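Local coordinates for protein beta-galactosidase/beta-glucuronidase (Faecalibacterium prausnitzii L2-6, PDB 6MVF) that binds flavin mononucleotide and is a family 2 glycoside hydrolase that probably removes terminal beta-linked glucuronic acid from conjugates in the human gut, at residues A121-T124 / D125-D129; R259-N263 / N264-D268; L36-K40 / G41-A45; A227-P230 / S231-A235; E46-T49 / L50-W54. All coordinates share one frame; numbering follows the deposited sequence.

Contact 1: residues A121-T124 / D125-D129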
loop_
_atom_site.group_PDB
_atom_site.type_symbol
_atom_site.label_atom_id
_atom_site.label_comp_id
_atom_site.label_asym_id
_atom_site.label_seq_id
_atom_site.Cartn_x
_atom_site.Cartn_y
_atom_site.Cartn_z
ATOM N N ALA A 121 8.090 9.462 31.752
ATOM C CA ALA A 121 7.556 10.093 32.955
ATOM C C ALA A 121 6.091 9.709 33.140
ATOM O O ALA A 121 5.294 9.825 32.202
ATOM C CB ALA A 121 7.701 11.616 32.882
ATOM N N ASP A 122 5.746 9.241 34.343
ATOM C CA ASP A 122 4.363 8.932 34.713
ATOM C C ASP A 122 3.630 10.252 34.980
ATOM O O ASP A 122 3.775 10.860 36.034
ATOM C CB ASP A 122 4.356 8.000 35.923
ATOM C CG ASP A 122 2.949 7.573 36.361
ATOM O OD1 ASP A 122 1.946 8.045 35.784
ATOM O OD2 ASP A 122 2.854 6.743 37.304
ATOM N N ILE A 123 2.834 10.712 34.024
ATOM C CA ILE A 123 2.127 11.975 34.173
ATOM C C ILE A 123 0.657 11.759 34.518
ATOM O O ILE A 123 -0.152 12.657 34.315
ATOM C CB ILE A 123 2.271 12.858 32.927
ATOM C CG1 ILE A 123 1.573 12.204 31.739
ATOM C CG2 ILE A 123 3.735 13.080 32.614
ATOM C CD1 ILE A 123 1.215 13.168 30.652
ATOM N N THR A 124 0.310 10.579 35.045
ATOM C CA THR A 124 -1.079 10.227 35.342
ATOM C C THR A 124 -1.765 11.313 36.165
ATOM O O THR A 124 -2.800 11.867 35.763
ATOM C CB THR A 124 -1.132 8.889 36.102
ATOM O OG1 THR A 124 -0.489 7.863 35.339
ATOM C CG2 THR A 124 -2.579 8.480 36.396
ATOM N N ASP A 125 -1.184 11.623 37.328
ATOM C CA ASP A 125 -1.741 12.551 38.302
ATOM C C ASP A 125 -1.633 14.021 37.886
ATOM O O ASP A 125 -2.265 14.868 38.523
ATOM C CB ASP A 125 -1.057 12.326 39.655
ATOM C CG ASP A 125 -1.262 10.897 40.189
ATOM O OD1 ASP A 125 -2.400 10.361 40.089
ATOM O OD2 ASP A 125 -0.275 10.305 40.691
ATOM N N LEU A 126 -0.873 14.354 36.846
ATOM C CA LEU A 126 -0.877 15.704 36.302
ATOM C C LEU A 126 -1.902 15.881 35.185
ATOM O O LEU A 126 -1.967 16.956 34.581
ATOM C CB LEU A 126 0.520 16.066 35.800
ATOM C CG LEU A 126 1.623 15.525 36.722
ATOM C CD1 LEU A 126 3.029 15.774 36.141
ATOM C CD2 LEU A 126 1.500 16.097 38.127
ATOM N N CYS A 127 -2.719 14.867 34.919
ATOM C CA CYS A 127 -3.645 14.867 33.798
ATOM C C CYS A 127 -5.061 15.172 34.260
ATOM O O CYS A 127 -5.519 14.670 35.294
ATOM C CB CYS A 127 -3.637 13.512 33.084
ATOM S SG CYS A 127 -2.185 13.191 32.062
ATOM N N ARG A 128 -5.751 15.991 33.478
ATOM C CA ARG A 128 -7.180 16.210 33.609
ATOM C C ARG A 128 -7.866 15.712 32.341
ATOM O O ARG A 128 -7.236 15.535 31.295
ATOM C CB ARG A 128 -7.486 17.691 33.836
ATOM C CG ARG A 128 -7.206 18.543 32.637
ATOM C CD ARG A 128 -6.498 19.824 33.010
ATOM N NE ARG A 128 -6.243 20.604 31.808
ATOM C CZ ARG A 128 -5.740 21.832 31.789
ATOM N NH1 ARG A 128 -5.407 22.442 32.921
ATOM N NH2 ARG A 128 -5.571 22.447 30.622
ATOM N N ASP A 129 -9.162 15.467 32.443
ATOM C CA ASP A 129 -9.923 15.097 31.263
ATOM C C ASP A 129 -9.913 16.231 30.239
ATOM O O ASP A 129 -9.721 17.405 30.565
ATOM C CB ASP A 129 -11.358 14.740 31.645
ATOM C CG ASP A 129 -11.414 13.779 32.813
ATOM O OD1 ASP A 129 -10.366 13.634 33.489
ATOM O OD2 ASP A 129 -12.488 13.172 33.042
HETATM O O HOH W 1 1.987 9.993 38.569
#
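The CD1 end of I123 meets the sulfur of C127 where the edge strand 119-122 of the N-terminal sugar-binding beta sandwich turns into a loop, and an Asx turn at D122 starts the change of direction. On the tight side, CD1 of I123 lies 3.7 Å from SG of C127; L126 CD1 lies more loosely, 4.4 Å from I123 CB. I123 holds CG1 between its backbone N and carbonyl carbon (chi1 66°), which brings this branch round to the sulfur. V104 and A109 also touch both I123 and L126, so branched aliphatic residues suit this inward face. Two backbone bonds close the bend: C127 N donates to T124 O at 3.1 Å, and L126 N makes a weaker, more bent bond to I123 O. At the turn, D122 OD1 accepts from T124 N (3.1 Å, 159° at the hydrogen), while OD2 forms a salt bridge with R88. T124 OG1, in turn, bonds to the backbone N of V89 on the neighbouring strand. On the solvent side D125 is exposed, and its carboxylate faces a water that links it to the strand, donating to D122 O and, at 3.1 Å, to D125 OD2.

Contact 2: residues R259-N263 / N264-D268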
loop_
_atom_site.group_PDB
_atom_site.type_symbol
_atom_site.label_atom_id
_atom_site.label_comp_id
_atom_site.label_asym_id
_atom_site.label_seq_id
_atom_site.Cartn_x
_atom_site.Cartn_y
_atom_site.Cartn_z
ATOM N N ARG A 259 3.111 -11.382 27.502
ATOM C CA ARG A 259 1.747 -10.935 27.759
ATOM C C ARG A 259 1.440 -11.033 29.241
ATOM O O ARG A 259 1.488 -12.130 29.806
ATOM C CB ARG A 259 0.731 -11.766 26.987
ATOM C CG ARG A 259 0.475 -11.266 25.605
ATOM C CD ARG A 259 -0.742 -11.950 24.987
ATOM N NE ARG A 259 -0.745 -11.693 23.553
ATOM C CZ ARG A 259 -0.195 -12.502 22.652
ATOM N NH1 ARG A 259 0.371 -13.638 23.049
ATOM N NH2 ARG A 259 -0.227 -12.184 21.355
ATOM N N LEU A 260 1.085 -9.895 29.846
ATOM C CA LEU A 260 0.567 -9.856 31.205
ATOM C C LEU A 260 -0.931 -10.190 31.196
ATOM O O LEU A 260 -1.744 -9.444 30.635
ATOM C CB LEU A 260 0.831 -8.483 31.816
ATOM C CG LEU A 260 0.525 -8.335 33.314
ATOM C CD1 LEU A 260 1.396 -9.257 34.180
ATOM C CD2 LEU A 260 0.674 -6.888 33.722
ATOM N N GLN A 261 -1.292 -11.298 31.838
ATOM C CA GLN A 261 -2.577 -11.962 31.659
ATOM C C GLN A 261 -3.339 -12.025 32.976
ATOM O O GLN A 261 -2.773 -12.389 34.011
ATOM C CB GLN A 261 -2.356 -13.403 31.131
ATOM C CG GLN A 261 -3.613 -14.216 30.801
ATOM C CD GLN A 261 -4.209 -13.879 29.418
ATOM O OE1 GLN A 261 -3.628 -13.124 28.619
ATOM N NE2 GLN A 261 -5.377 -14.441 29.143
ATOM N N ARG A 262 -4.627 -11.707 32.943
ATOM C CA ARG A 262 -5.517 -12.027 34.056
ATOM C C ARG A 262 -6.734 -12.780 33.537
ATOM O O ARG A 262 -7.419 -12.299 32.632
ATOM C CB ARG A 262 -5.959 -10.773 34.813
ATOM C CG ARG A 262 -6.769 -11.137 36.036
ATOM C CD ARG A 262 -7.716 -10.058 36.407
ATOM N NE ARG A 262 -7.126 -9.171 37.395
ATOM C CZ ARG A 262 -7.623 -7.976 37.689
ATOM N NH1 ARG A 262 -8.711 -7.539 37.050
ATOM N NH2 ARG A 262 -7.025 -7.221 38.609
ATOM N N ASN A 263 -7.005 -13.955 34.103
ATOM C CA ASN A 263 -8.109 -14.793 33.636
ATOM C C ASN A 263 -7.984 -15.041 32.134
ATOM O O ASN A 263 -6.962 -15.572 31.688
ATOM C CB ASN A 263 -9.448 -14.152 33.980
ATOM C CG ASN A 263 -9.690 -14.058 35.483
ATOM O OD1 ASN A 263 -9.765 -12.974 36.031
ATOM N ND2 ASN A 263 -9.833 -15.192 36.139
ATOM N N ASN A 264 -8.988 -14.645 31.342
ATOM C CA ASN A 264 -8.958 -14.795 29.885
ATOM C C ASN A 264 -8.737 -13.458 29.173
ATOM O O ASN A 264 -9.248 -13.225 28.070
ATOM C CB ASN A 264 -10.235 -15.456 29.375
ATOM C CG ASN A 264 -10.385 -16.877 29.861
ATOM O OD1 ASN A 264 -9.506 -17.413 30.545
ATOM N ND2 ASN A 264 -11.506 -17.500 29.526
ATOM N N GLU A 265 -7.930 -12.586 29.776
ATOM C CA GLU A 265 -7.764 -11.205 29.340
ATOM C C GLU A 265 -6.285 -10.847 29.382
ATOM O O GLU A 265 -5.624 -11.063 30.400
ATOM C CB GLU A 265 -8.550 -10.267 30.269
ATOM C CG GLU A 265 -9.412 -9.226 29.629
ATOM C CD GLU A 265 -10.431 -8.640 30.625
ATOM O OE1 GLU A 265 -11.390 -9.357 31.014
ATOM O OE2 GLU A 265 -10.268 -7.465 31.034
ATOM N N ALA A 266 -5.766 -10.280 28.301
ATOM C CA ALA A 266 -4.426 -9.711 28.338
ATOM C C ALA A 266 -4.510 -8.238 28.740
ATOM O O ALA A 266 -5.239 -7.455 28.121
ATOM C CB ALA A 266 -3.710 -9.868 26.990
ATOM N N PHE A 267 -3.761 -7.862 29.775
ATOM C CA PHE A 267 -3.693 -6.463 30.180
ATOM C C PHE A 267 -2.575 -5.725 29.455
ATOM O O PHE A 267 -2.772 -4.589 29.009
ATOM C CB PHE A 267 -3.495 -6.348 31.700
ATOM C CG PHE A 267 -4.767 -6.452 32.496
ATOM C CD1 PHE A 267 -5.614 -7.552 32.354
ATOM C CD2 PHE A 267 -5.107 -5.460 33.412
ATOM C CE1 PHE A 267 -6.781 -7.654 33.095
ATOM C CE2 PHE A 267 -6.284 -5.557 34.159
ATOM C CZ PHE A 267 -7.119 -6.651 34.000
ATOM N N ASP A 268 -1.408 -6.349 29.314
ATOM C CA ASP A 268 -0.278 -5.699 28.675
ATOM C C ASP A 268 0.446 -6.688 27.762
ATOM O O ASP A 268 0.358 -7.910 27.932
ATOM C CB ASP A 268 0.673 -5.099 29.721
ATOM C CG ASP A 268 1.445 -3.916 29.174
ATOM O OD1 ASP A 268 1.243 -3.575 27.982
ATOM O OD2 ASP A 268 2.242 -3.319 29.929
#
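R262 and F267 meet obliquely on one side of the chain reversal: CE1 of the ring lies 3.7 Å from R262 CB, and CZ reaches NH1 at 3.6 Å. The arginine chain bends at chi3 (-94°), which sets one face of the guanidinium against the CZ end of the ring, off-centre, the planes 65° apart; F267 in turn meets F210 edge-to-face. On the other face, the Q261 amide folds over the turn. Because the Q261 chain bends at chi2, its NE2 donates to N263 O at 3.2 Å, while OE1 rests 3.6 Å from A266 CB, a methyl small enough to leave room for the amide. Beneath these side chains runs a beta hairpin of the central immunoglobulin-like domain, closed by a type II' turn from R262 to E265. N263 takes the positive phi (54°) of its first corner, which asparagine tolerates well. R262 N donates to E265 O at 2.8 Å, and E265 N returns a bond to R262 O. Further along there is a classic beta bulge, where F267 and D268 both face L260: F267 N bonds to L260 O at 2.7 Å, D268 N reaches the same oxygen only weakly, and L260 N donates to D268 O. Farther out, D268 OD2 bridges to R25 and accepts from the backbone N of F173, the residue before the flavin-binding D174. The second subunit grips the turn: its R551 and Y307 meet the E265 carboxylate, its I493 and D537 the N264 amide.

Contact 3: residues L36-K40 / G41-A45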
loop_
_atom_site.group_PDB
_atom_site.type_symbol
_atom_site.label_atom_id
_atom_site.label_comp_id
_atom_site.label_asym_id
_atom_site.label_seq_id
_atom_site.Cartn_x
_atom_site.Cartn_y
_atom_site.Cartn_z
ATOM N N LEU A 36 7.426 26.055 18.934
ATOM C CA LEU A 36 8.759 26.228 19.491
ATOM C C LEU A 36 8.987 27.706 19.769
ATOM O O LEU A 36 8.967 28.519 18.839
ATOM C CB LEU A 36 9.823 25.707 18.531
ATOM C CG LEU A 36 11.256 25.891 19.006
ATOM C CD1 LEU A 36 11.446 25.188 20.331
ATOM C CD2 LEU A 36 12.204 25.348 17.981
ATOM N N ARG A 37 9.187 28.051 21.037
ATOM C CA ARG A 37 9.581 29.396 21.438
ATOM C C ARG A 37 11.015 29.381 21.952
ATOM O O ARG A 37 11.546 28.338 22.356
ATOM C CB ARG A 37 8.653 29.968 22.518
ATOM C CG ARG A 37 7.228 30.140 22.075
ATOM C CD ARG A 37 6.356 30.569 23.226
ATOM N NE ARG A 37 4.985 30.790 22.791
ATOM C CZ ARG A 37 3.999 29.925 22.975
ATOM N NH1 ARG A 37 4.238 28.785 23.597
ATOM N NH2 ARG A 37 2.775 30.194 22.537
ATOM N N PHE A 38 11.637 30.558 21.924
ATOM C CA PHE A 38 12.995 30.754 22.434
ATOM C C PHE A 38 12.960 31.852 23.486
ATOM O O PHE A 38 12.870 33.043 23.140
ATOM C CB PHE A 38 13.959 31.107 21.304
ATOM C CG PHE A 38 14.272 29.947 20.393
ATOM C CD1 PHE A 38 13.501 29.701 19.269
ATOM C CD2 PHE A 38 15.329 29.091 20.671
ATOM C CE1 PHE A 38 13.781 28.622 18.430
ATOM C CE2 PHE A 38 15.613 28.011 19.836
ATOM C CZ PHE A 38 14.827 27.779 18.718
ATOM N N PRO A 39 13.026 31.504 24.775
ATOM C CA PRO A 39 12.864 32.526 25.828
ATOM C C PRO A 39 13.872 33.665 25.765
ATOM O O PRO A 39 13.524 34.788 26.138
ATOM C CB PRO A 39 13.014 31.720 27.125
ATOM C CG PRO A 39 12.684 30.336 26.752
ATOM C CD PRO A 39 13.170 30.152 25.334
ATOM N N LYS A 40 15.103 33.422 25.321
ATOM C CA LYS A 40 16.089 34.486 25.164
ATOM C C LYS A 40 15.960 35.215 23.823
ATOM O O LYS A 40 16.875 35.957 23.446
ATOM C CB LYS A 40 17.510 33.929 25.331
ATOM C CG LYS A 40 17.879 33.504 26.751
ATOM C CD LYS A 40 18.943 32.388 26.772
ATOM C CE LYS A 40 20.317 32.847 26.257
ATOM N NZ LYS A 40 21.244 31.721 25.786
ATOM N N GLY A 41 14.870 34.989 23.088
ATOM C CA GLY A 41 14.478 35.812 21.955
ATOM C C GLY A 41 15.276 35.673 20.674
ATOM O O GLY A 41 15.164 36.542 19.804
ATOM N N GLU A 42 16.059 34.609 20.503
ATOM C CA GLU A 42 16.894 34.520 19.308
ATOM C C GLU A 42 16.095 34.212 18.052
ATOM O O GLU A 42 16.629 34.365 16.949
ATOM C CB GLU A 42 17.969 33.453 19.483
ATOM C CG GLU A 42 18.924 33.711 20.624
ATOM C CD GLU A 42 18.730 32.734 21.774
ATOM O OE1 GLU A 42 17.556 32.352 22.034
ATOM O OE2 GLU A 42 19.752 32.351 22.408
ATOM N N ARG A 43 14.852 33.751 18.186
ATOM C CA ARG A 43 14.033 33.399 17.030
ATOM C C ARG A 43 12.580 33.635 17.384
ATOM O O ARG A 43 12.161 33.353 18.507
ATOM C CB ARG A 43 14.217 31.936 16.583
ATOM C CG ARG A 43 15.485 31.701 15.785
ATOM C CD ARG A 43 15.674 30.269 15.334
ATOM N NE ARG A 43 17.061 30.066 14.899
ATOM C CZ ARG A 43 17.597 28.877 14.632
ATOM N NH1 ARG A 43 16.856 27.775 14.753
ATOM N NH2 ARG A 43 18.874 28.787 14.256
ATOM N N ALA A 44 11.823 34.159 16.425
ATOM C CA ALA A 44 10.393 34.298 16.631
ATOM C C ALA A 44 9.771 32.916 16.813
ATOM O O ALA A 44 10.274 31.917 16.301
ATOM C CB ALA A 44 9.761 35.034 15.449
ATOM N N ALA A 45 8.682 32.857 17.578
ATOM C CA ALA A 45 7.965 31.601 17.747
ATOM C C ALA A 45 7.591 31.008 16.396
ATOM O O ALA A 45 7.393 31.725 15.412
ATOM C CB ALA A 45 6.709 31.810 18.578
HETATM O O HOH W 2 10.383 32.382 19.994
HETATM O O HOH W 3 16.210 31.037 23.616
#
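F38, which begins a type I turn ending at G41, lies side by side with R43 just past it, the two pointing the same way; the turn leads out of strand 34-37 in the N-terminal beta sandwich. The arginine can be followed outward. Its CB touches the phenyl ring at CD1, 3.6 Å away, and CE1 is only slightly farther. The chain then runs extended, with CG anti to the carbonyl carbon (chi1 -78°), and CD passes 4.0 Å from F38 CE1. At the tip the guanidinium stands at 66° to the ring; NH1 donates to W54 O and NH2 makes a salt bridge with D58. Arginine suits the place because its methylenes line the ring while its charge reaches beyond it, and W54 meets the same ring edge-to-face. The turn is closed by G41 N donating to F38 O at 2.8 Å; a glycine suits the positive phi there. K40 and E42 also run side by side. Their salt bridge is long, 3.7 Å from NZ to OE2, and the stronger partner of OE2 is the T69 hydroxyl. OE1 lies 3.7 Å from K40 CB and takes a bond from the water that K40 N feeds. With an alanine in place of E42, the T69 hydroxyl and that water would probably each lose a partner, and the K40 ammonium would be less well balanced. Where the segments converge again, A45 CB touches R37 CG at 3.9 Å.

Contact 4: residues A227-P230 / S231-A235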
loop_
_atom_site.group_PDB
_atom_site.type_symbol
_atom_site.label_atom_id
_atom_site.label_comp_id
_atom_site.label_asym_id
_atom_site.label_seq_id
_atom_site.Cartn_x
_atom_site.Cartn_y
_atom_site.Cartn_z
ATOM N N ALA A 227 6.332 -20.462 27.479
ATOM C CA ALA A 227 6.379 -20.782 28.902
ATOM C C ALA A 227 5.609 -19.706 29.640
ATOM O O ALA A 227 5.331 -18.635 29.094
ATOM C CB ALA A 227 7.814 -20.886 29.449
ATOM N N VAL A 228 5.281 -19.996 30.896
ATOM C CA VAL A 228 4.427 -19.134 31.703
ATOM C C VAL A 228 5.043 -18.953 33.090
ATOM O O VAL A 228 5.617 -19.888 33.657
ATOM C CB VAL A 228 3.006 -19.728 31.778
ATOM C CG1 VAL A 228 2.075 -18.819 32.562
ATOM C CG2 VAL A 228 2.479 -19.955 30.337
ATOM N N ARG A 229 4.932 -17.749 33.636
ATOM C CA ARG A 229 5.537 -17.442 34.921
ATOM C C ARG A 229 4.553 -16.653 35.761
ATOM O O ARG A 229 3.629 -16.031 35.223
ATOM C CB ARG A 229 6.839 -16.636 34.768
ATOM C CG ARG A 229 8.040 -17.445 34.286
ATOM C CD ARG A 229 8.661 -18.228 35.415
ATOM N NE ARG A 229 7.999 -19.501 35.598
ATOM C CZ ARG A 229 8.058 -20.219 36.716
ATOM N NH1 ARG A 229 7.403 -21.373 36.767
ATOM N NH2 ARG A 229 8.757 -19.776 37.774
ATOM N N PRO A 230 4.722 -16.661 37.090
ATOM C CA PRO A 230 4.000 -15.699 37.932
ATOM C C PRO A 230 4.454 -14.282 37.627
ATOM O O PRO A 230 5.623 -14.037 37.323
ATOM C CB PRO A 230 4.393 -16.114 39.358
ATOM C CG PRO A 230 4.882 -17.471 39.241
ATOM C CD PRO A 230 5.519 -17.590 37.908
ATOM N N SER A 231 3.529 -13.331 37.742
ATOM C CA SER A 231 3.910 -11.965 37.398
ATOM C C SER A 231 4.941 -11.354 38.348
ATOM O O SER A 231 5.437 -10.268 38.053
ATOM C CB SER A 231 2.671 -11.062 37.317
ATOM O OG SER A 231 2.096 -10.796 38.578
ATOM N N ASP A 232 5.290 -12.004 39.460
ATOM C CA ASP A 232 6.267 -11.471 40.412
ATOM C C ASP A 232 7.524 -12.337 40.480
ATOM O O ASP A 232 8.272 -12.298 41.472
ATOM C CB ASP A 232 5.639 -11.348 41.802
ATOM C CG ASP A 232 5.338 -12.717 42.438
ATOM O OD1 ASP A 232 5.458 -13.783 41.759
ATOM O OD2 ASP A 232 4.982 -12.724 43.638
ATOM N N ASN A 233 7.736 -13.149 39.453
ATOM C CA ASN A 233 8.764 -14.178 39.430
ATOM C C ASN A 233 8.910 -14.614 37.983
ATOM O O ASN A 233 8.568 -15.748 37.632
ATOM C CB ASN A 233 8.384 -15.351 40.338
ATOM C CG ASN A 233 9.453 -16.384 40.397
ATOM O OD1 ASN A 233 10.626 -16.077 40.197
ATOM N ND2 ASN A 233 9.065 -17.625 40.640
ATOM N N THR A 234 9.399 -13.704 37.137
ATOM C CA THR A 234 9.160 -13.810 35.707
ATOM C C THR A 234 10.292 -14.479 34.950
ATOM O O THR A 234 10.112 -14.826 33.780
ATOM C CB THR A 234 8.898 -12.422 35.121
ATOM O OG1 THR A 234 10.126 -11.693 35.055
ATOM C CG2 THR A 234 7.894 -11.651 35.983
ATOM N N ALA A 235 11.437 -14.693 35.575
ATOM C CA ALA A 235 12.575 -15.243 34.851
ATOM C C ALA A 235 12.318 -16.695 34.458
ATOM O O ALA A 235 11.810 -17.493 35.247
ATOM C CB ALA A 235 13.841 -15.135 35.702
#
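R229 curls against the backbone of N233, T234 and A235 instead of stretching out. Its CG stands beside the backbone N (chi1 -75°), and two further bends, at chi2 and chi3, turn the chain back on itself. CG therefore rests 3.4 Å from T234 O, and CD touches two carbonyl oxygens, 3.3 Å from N233 O and 3.2 Å from A235 O. The same curl lets NE donate to V228 O at 3.1 Å, while NH1 makes a salt bridge with E652 of the second subunit. One guanidinium face is covered off-centre by P230 CD, and the N233 amide crosses obliquely, its plane turned by 71°. P230 ends the strand and begins a type I turn, its carbonyl accepting the closing bond from N233 N. Past the turn T234 directs CG2 to within 3.6 Å of P230 O and OG1 to the S201 carbonyl, close to the flavin-binding F202. A leucine in place of R229 is likely to leave E652 without its opposite charge and V228 O without its side-chain donor. With its aliphatic part on the loop, NE on its own strand and NH1 on another copy of the protein, R229 ties this turn of the central domain to the subunit interface.

Contact 5: residues E46-T49 / L50-W54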
loop_
_atom_site.group_PDB
_atom_site.type_symbol
_atom_site.label_atom_id
_atom_site.label_comp_id
_atom_site.label_asym_id
_atom_site.label_seq_id
_atom_site.Cartn_x
_atom_site.Cartn_y
_atom_site.Cartn_z
ATOM N N GLU A 46 7.509 29.681 16.354
ATOM C CA GLU A 46 7.232 28.955 15.122
ATOM C C GLU A 46 6.521 27.649 15.462
ATOM O O GLU A 46 6.745 27.057 16.522
ATOM C CB GLU A 46 8.525 28.680 14.348
ATOM C CG GLU A 46 8.333 27.831 13.110
ATOM C CD GLU A 46 9.640 27.510 12.391
ATOM O OE1 GLU A 46 10.722 27.619 13.018
ATOM O OE2 GLU A 46 9.578 27.145 11.191
ATOM N N THR A 47 5.642 27.217 14.567
ATOM C CA THR A 47 5.017 25.916 14.717
ATOM C C THR A 47 5.825 24.898 13.938
ATOM O O THR A 47 6.285 25.177 12.826
ATOM C CB THR A 47 3.576 25.920 14.228
ATOM O OG1 THR A 47 3.538 26.483 12.916
ATOM C CG2 THR A 47 2.720 26.745 15.165
ATOM N N VAL A 48 6.015 23.727 14.550
ATOM C CA VAL A 48 6.939 22.712 14.065
ATOM C C VAL A 48 6.275 21.355 14.222
ATOM O O VAL A 48 5.398 21.159 15.067
ATOM C CB VAL A 48 8.289 22.725 14.834
ATOM C CG1 VAL A 48 8.991 24.092 14.720
ATOM C CG2 VAL A 48 8.082 22.333 16.303
ATOM N N THR A 49 6.721 20.407 13.407
ATOM C CA THR A 49 6.373 19.006 13.581
ATOM C C THR A 49 7.629 18.216 13.941
ATOM O O THR A 49 8.707 18.475 13.402
ATOM C CB THR A 49 5.709 18.469 12.311
ATOM O OG1 THR A 49 4.462 19.155 12.115
ATOM C CG2 THR A 49 5.433 16.985 12.427
ATOM N N LEU A 50 7.500 17.285 14.901
ATOM C CA LEU A 50 8.611 16.404 15.271
ATOM C C LEU A 50 8.736 15.239 14.287
ATOM O O LEU A 50 7.728 14.760 13.759
ATOM C CB LEU A 50 8.413 15.842 16.672
ATOM C CG LEU A 50 8.104 16.847 17.770
ATOM C CD1 LEU A 50 8.106 16.128 19.117
ATOM C CD2 LEU A 50 9.091 18.020 17.718
ATOM N N PRO A 51 9.964 14.727 14.048
ATOM C CA PRO A 51 11.289 15.085 14.584
ATOM C C PRO A 51 11.764 16.470 14.242
ATOM O O PRO A 51 11.562 16.918 13.122
ATOM C CB PRO A 51 12.232 14.053 13.934
ATOM C CG PRO A 51 11.449 13.431 12.845
ATOM C CD PRO A 51 10.026 13.466 13.289
ATOM N N HIS A 52 12.428 17.131 15.188
ATOM C CA HIS A 52 12.809 18.513 14.967
ATOM C C HIS A 52 14.107 18.861 15.676
ATOM O O HIS A 52 14.365 18.429 16.802
ATOM C CB HIS A 52 11.707 19.470 15.436
ATOM C CG HIS A 52 12.066 20.905 15.247
ATOM N ND1 HIS A 52 12.643 21.663 16.243
ATOM C CD2 HIS A 52 11.989 21.707 14.156
ATOM C CE1 HIS A 52 12.886 22.876 15.780
ATOM N NE2 HIS A 52 12.498 22.929 14.517
ATOM N N THR A 53 14.914 19.660 15.002
ATOM C CA THR A 53 16.011 20.358 15.644
ATOM C C THR A 53 16.042 21.780 15.119
ATOM O O THR A 53 15.793 22.012 13.935
ATOM C CB THR A 53 17.366 19.698 15.388
ATOM O OG1 THR A 53 18.395 20.547 15.919
ATOM C CG2 THR A 53 17.593 19.461 13.886
ATOM N N TRP A 54 16.351 22.733 15.993
ATOM C CA TRP A 54 16.535 24.101 15.518
ATOM C C TRP A 54 17.902 24.310 14.856
ATOM O O TRP A 54 18.138 25.381 14.295
ATOM C CB TRP A 54 16.301 25.103 16.670
ATOM C CG TRP A 54 17.256 24.985 17.845
ATOM C CD1 TRP A 54 18.564 25.429 17.907
ATOM C CD2 TRP A 54 16.976 24.389 19.121
ATOM N NE1 TRP A 54 19.110 25.126 19.141
ATOM C CE2 TRP A 54 18.162 24.491 19.903
ATOM C CE3 TRP A 54 15.846 23.770 19.676
ATOM C CZ2 TRP A 54 18.238 24.009 21.213
ATOM C CZ3 TRP A 54 15.920 23.293 20.977
ATOM C CH2 TRP A 54 17.112 23.414 21.733
HETATM O O HOH W 4 12.706 25.225 12.259
#
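H52 and E46 share a water, which lies 3.2 Å from H52 NE2 and donates to E46 OE1 at a similar length; it sits at the edge of the imidazole, in the ring plane. The water joins the two arms of a chain reversal that follows strand 46-48, an edge strand of the N-terminal beta sandwich. The other ring nitrogen, ND1, bonds to the Y73 hydroxyl, so both nitrogens have polar partners, which would restrict the rotation of the ring; a histidine suits a place that needs polar atoms at both ends of a flat group. Over one imidazole face comes V48, whose CG1 stands 4.0 Å from the ring centroid and 27° off the normal, a CH-pi contact. The two side chains cross at about a right angle. H52 holds CG anti to its backbone N (chi1 179°), which carries the ring back across the reversal to the valine. In between, the peptide before P51 is cis, a bend that proline makes accessible, and it helps turn the chain between V48 and H52. L50 points its side chain inward to W34, Y73 and L159. At the waist of the reversal, H52 CB comes 3.8 Å from T49 O.

Overall arrangement
From the N terminus, contact 3 bends the chain out of strand 34-37, and contact 5 follows at once, from strand 46-48 into the loop after it. These strands are neighbours in one sheet, and the two contacts touch, L36 N lying 2.7 Å from E46 O in a probable hydrogen bond. Contact 1 comes later in the same sugar-binding domain, at the end of strand 119-122, about 24 Å from contact 5 between centres. Contacts 4 and 2 belong to the central domain, at the ends of strands of one sheet: L260 CD1 packs on S231 CB, and both contacts meet the second subunit. All five are successive local reversals; none nests within or crosses another.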